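Local coordinates for protein japanin (Rhipicephalus appendiculatus, PDB 4BOE) that binds cholesterol in a lipocalin pocket and modulates the host immune response, blocking the differentiation of dendritic cells from monocytes, at residues A[8-14]-A[29-33]. Numbering follows the deposited sequence.
Sequences NTQTLYL and VKTRY. With CLR (cholesterol), chain C.
The carbonyl oxygen of V29 accepts two hydrogens: L14 N at 3.1 Å, 36° above the carbonyl plane, and a water at 2.7 Å that also donates to L14 O. Farther along, L12 and T31 form an antiparallel hydrogen-bonded pair, with T31 N to L12 O at 2.8 Å. Beyond L12 the direct ladder gives way to a second water, which donates to T9 O, accepts from Y33 N and hydrogen-bonds T11 OG1. The T9 methyl CG2 sits 3.6 Å from the Y33 ring centroid and 2° off its normal, a CH-pi contact centred on the face; Y33 CG lies opposite its own backbone N across chi1 (173°), which lays the ring alongside T9. A serine in place of Y33 would probably leave that methyl without its aromatic surface and open a gap beside T9. On one face of the sheet, Y13 CD2 lies 3.8 Å from K30 CB, while K30 NZ hydrogen-bonds C150 O. The other face carries L12, whose CB meets T31 CG2, and that methyl lies 3.8 Å from cholesterol C26. With L14 and V29 also lining the pocket, this is a beta hairpin of the lipocalin barrel, its inner face turned to the sterol.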
loop_
_atom_site.group_PDB
_atom_site.type_symbol
_atom_site.label_atom_id
_atom_site.label_comp_id
_atom_site.label_asym_id
_atom_site.label_seq_id
_atom_site.Cartn_x
_atom_site.Cartn_y
_atom_site.Cartn_z
ATOM N N ASN A 8 0.394 12.231 -2.086
ATOM C CA ASN A 8 0.619 12.646 -3.441
ATOM C C ASN A 8 -0.438 12.002 -4.335
ATOM O O ASN A 8 -1.179 11.112 -3.902
ATOM C CB ASN A 8 2.039 12.274 -3.899
ATOM C CG ASN A 8 2.638 13.260 -4.879
ATOM O OD1 ASN A 8 1.974 14.170 -5.342
ATOM N ND2 ASN A 8 3.878 13.076 -5.247
ATOM N N THR A 9 -0.511 12.470 -5.574
ATOM C CA THR A 9 -1.555 12.120 -6.532
ATOM C C THR A 9 -1.277 10.937 -7.440
ATOM O O THR A 9 -2.148 10.580 -8.245
ATOM C CB THR A 9 -1.888 13.372 -7.358
ATOM O OG1 THR A 9 -0.690 13.888 -7.947
ATOM C CG2 THR A 9 -2.535 14.460 -6.519
ATOM N N GLN A 10 -0.132 10.284 -7.302
ATOM C CA GLN A 10 0.153 9.095 -8.122
ATOM C C GLN A 10 -0.401 7.835 -7.466
ATOM O O GLN A 10 -0.436 7.724 -6.248
ATOM C CB GLN A 10 1.658 8.924 -8.365
ATOM C CG GLN A 10 2.173 9.796 -9.515
ATOM C CD GLN A 10 1.801 9.292 -10.902
ATOM O OE1 GLN A 10 1.586 8.089 -11.152
ATOM N NE2 GLN A 10 1.783 10.197 -11.853
ATOM N N THR A 11 -0.828 6.889 -8.283
ATOM C CA THR A 11 -1.336 5.606 -7.810
ATOM C C THR A 11 -0.184 4.804 -7.239
ATOM O O THR A 11 0.895 4.795 -7.827
ATOM C CB THR A 11 -2.049 4.868 -8.943
ATOM O OG1 THR A 11 -3.139 5.660 -9.374
ATOM C CG2 THR A 11 -2.538 3.472 -8.558
ATOM N N LEU A 12 -0.418 4.122 -6.109
ATOM C CA LEU A 12 0.578 3.278 -5.459
ATOM C C LEU A 12 0.143 1.825 -5.536
ATOM O O LEU A 12 -1.015 1.524 -5.317
ATOM C CB LEU A 12 0.751 3.683 -4.002
ATOM C CG LEU A 12 1.318 5.048 -3.701
ATOM C CD1 LEU A 12 1.126 5.385 -2.227
ATOM C CD2 LEU A 12 2.820 5.091 -4.047
ATOM N N TYR A 13 1.093 0.926 -5.797
ATOM C CA TYR A 13 0.872 -0.495 -5.948
ATOM C C TYR A 13 1.617 -1.254 -4.885
ATOM O O TYR A 13 2.795 -0.977 -4.653
ATOM C CB TYR A 13 1.388 -0.970 -7.312
ATOM C CG TYR A 13 0.769 -0.232 -8.472
ATOM C CD1 TYR A 13 1.277 0.997 -8.897
ATOM C CD2 TYR A 13 -0.361 -0.724 -9.105
ATOM C CE1 TYR A 13 0.667 1.717 -9.918
ATOM C CE2 TYR A 13 -0.947 -0.047 -10.162
ATOM C CZ TYR A 13 -0.449 1.190 -10.555
ATOM O OH TYR A 13 -1.043 1.846 -11.607
ATOM N N LEU A 14 0.944 -2.264 -4.283
ATOM C CA LEU A 14 1.550 -3.107 -3.263
ATOM C C LEU A 14 2.563 -4.030 -3.933
ATOM O O LEU A 14 2.222 -4.776 -4.845
ATOM C CB LEU A 14 0.475 -3.924 -2.512
ATOM C CG LEU A 14 0.982 -4.806 -1.370
ATOM C CD1 LEU A 14 1.563 -3.974 -0.256
ATOM C CD2 LEU A 14 -0.144 -5.706 -0.876
ATOM N N VAL A 29 -3.576 -5.280 -5.672
ATOM C CA VAL A 29 -3.772 -4.281 -4.597
ATOM C C VAL A 29 -3.082 -2.982 -4.952
ATOM O O VAL A 29 -1.887 -2.962 -5.287
ATOM C CB VAL A 29 -3.369 -4.798 -3.196
ATOM C CG1 VAL A 29 -3.563 -3.728 -2.124
ATOM C CG2 VAL A 29 -4.160 -6.037 -2.837
ATOM N N LYS A 30 -3.850 -1.910 -4.944
ATOM C CA LYS A 30 -3.359 -0.582 -5.284
ATOM C C LYS A 30 -4.216 0.500 -4.639
ATOM O O LYS A 30 -5.318 0.241 -4.173
ATOM C CB LYS A 30 -3.322 -0.412 -6.822
ATOM C CG LYS A 30 -4.675 -0.364 -7.487
ATOM C CD LYS A 30 -4.624 -0.180 -8.996
ATOM C CE LYS A 30 -4.881 -1.443 -9.739
ATOM N NZ LYS A 30 -4.780 -1.285 -11.217
ATOM N N THR A 31 -3.705 1.711 -4.609
ATOM C CA THR A 31 -4.443 2.828 -4.039
ATOM C C THR A 31 -4.363 4.047 -4.967
ATOM O O THR A 31 -3.267 4.450 -5.349
ATOM C CB THR A 31 -4.034 3.130 -2.554
ATOM O OG1 THR A 31 -4.632 4.343 -2.156
ATOM C CG2 THR A 31 -2.564 3.311 -2.344
ATOM N N ARG A 32 -5.531 4.627 -5.327
ATOM C CA ARG A 32 -5.596 5.829 -6.152
ATOM C C ARG A 32 -5.974 7.011 -5.292
ATOM O O ARG A 32 -6.783 6.896 -4.373
ATOM C CB ARG A 32 -6.604 5.715 -7.311
ATOM C CG ARG A 32 -6.485 4.494 -8.175
ATOM C CD ARG A 32 -7.226 4.733 -9.455
ATOM N NE ARG A 32 -7.248 3.549 -10.314
ATOM C CZ ARG A 32 -8.212 2.636 -10.353
ATOM N NH1 ARG A 32 -9.279 2.743 -9.563
ATOM N NH2 ARG A 32 -8.119 1.602 -11.179
ATOM N N TYR A 33 -5.449 8.171 -5.654
ATOM C CA TYR A 33 -5.748 9.433 -5.015
ATOM C C TYR A 33 -7.139 9.854 -5.486
ATOM O O TYR A 33 -7.414 9.800 -6.692
ATOM C CB TYR A 33 -4.712 10.487 -5.475
ATOM C CG TYR A 33 -5.005 11.903 -5.023
ATOM C CD1 TYR A 33 -5.881 12.717 -5.733
ATOM C CD2 TYR A 33 -4.393 12.433 -3.896
ATOM C CE1 TYR A 33 -6.162 14.015 -5.309
ATOM C CE2 TYR A 33 -4.664 13.724 -3.468
ATOM C CZ TYR A 33 -5.503 14.535 -4.216
ATOM O OH TYR A 33 -5.744 15.820 -3.806
HETATM C C1 CLR C . -3.864 -6.805 1.044
HETATM C C2 CLR C . -3.817 -8.304 0.759
HETATM C C3 CLR C . -2.401 -8.834 0.815
HETATM C C4 CLR C . -1.772 -8.522 2.157
HETATM C C5 CLR C . -1.883 -7.060 2.535
HETATM C C6 CLR C . -0.813 -6.395 2.953
HETATM C C7 CLR C . -0.796 -4.952 3.350
HETATM C C8 CLR C . -2.193 -4.401 3.609
HETATM C C9 CLR C . -3.149 -4.868 2.487
HETATM C C10 CLR C . -3.270 -6.424 2.410
HETATM C C11 CLR C . -4.513 -4.159 2.563
HETATM C C12 CLR C . -4.408 -2.638 2.675
HETATM C C13 CLR C . -3.523 -2.186 3.851
HETATM C C14 CLR C . -2.157 -2.876 3.659
HETATM C C15 CLR C . -1.255 -2.176 4.683
HETATM C C16 CLR C . -1.710 -0.719 4.596
HETATM C C17 CLR C . -3.054 -0.713 3.825
HETATM C C18 CLR C . -4.192 -2.539 5.195
HETATM C C19 CLR C . -4.168 -6.998 3.528
HETATM C C20 CLR C . -4.005 0.399 4.306
HETATM C C21 CLR C . -5.332 0.430 3.531
HETATM C C22 CLR C . -3.317 1.775 4.259
HETATM C C23 CLR C . -2.560 2.129 2.955
HETATM C C24 CLR C . -1.948 3.496 3.014
HETATM C C25 CLR C . -0.985 3.955 1.940
HETATM C C26 CLR C . -0.562 3.042 0.818
HETATM C C27 CLR C . -1.092 5.400 1.520
HETATM O O1 CLR C . -2.436 -10.260 0.660
HETATM O O HOH W 1 -3.810 8.275 -8.311
HETATM O O HOH W 2 -0.360 -5.069 -5.946
#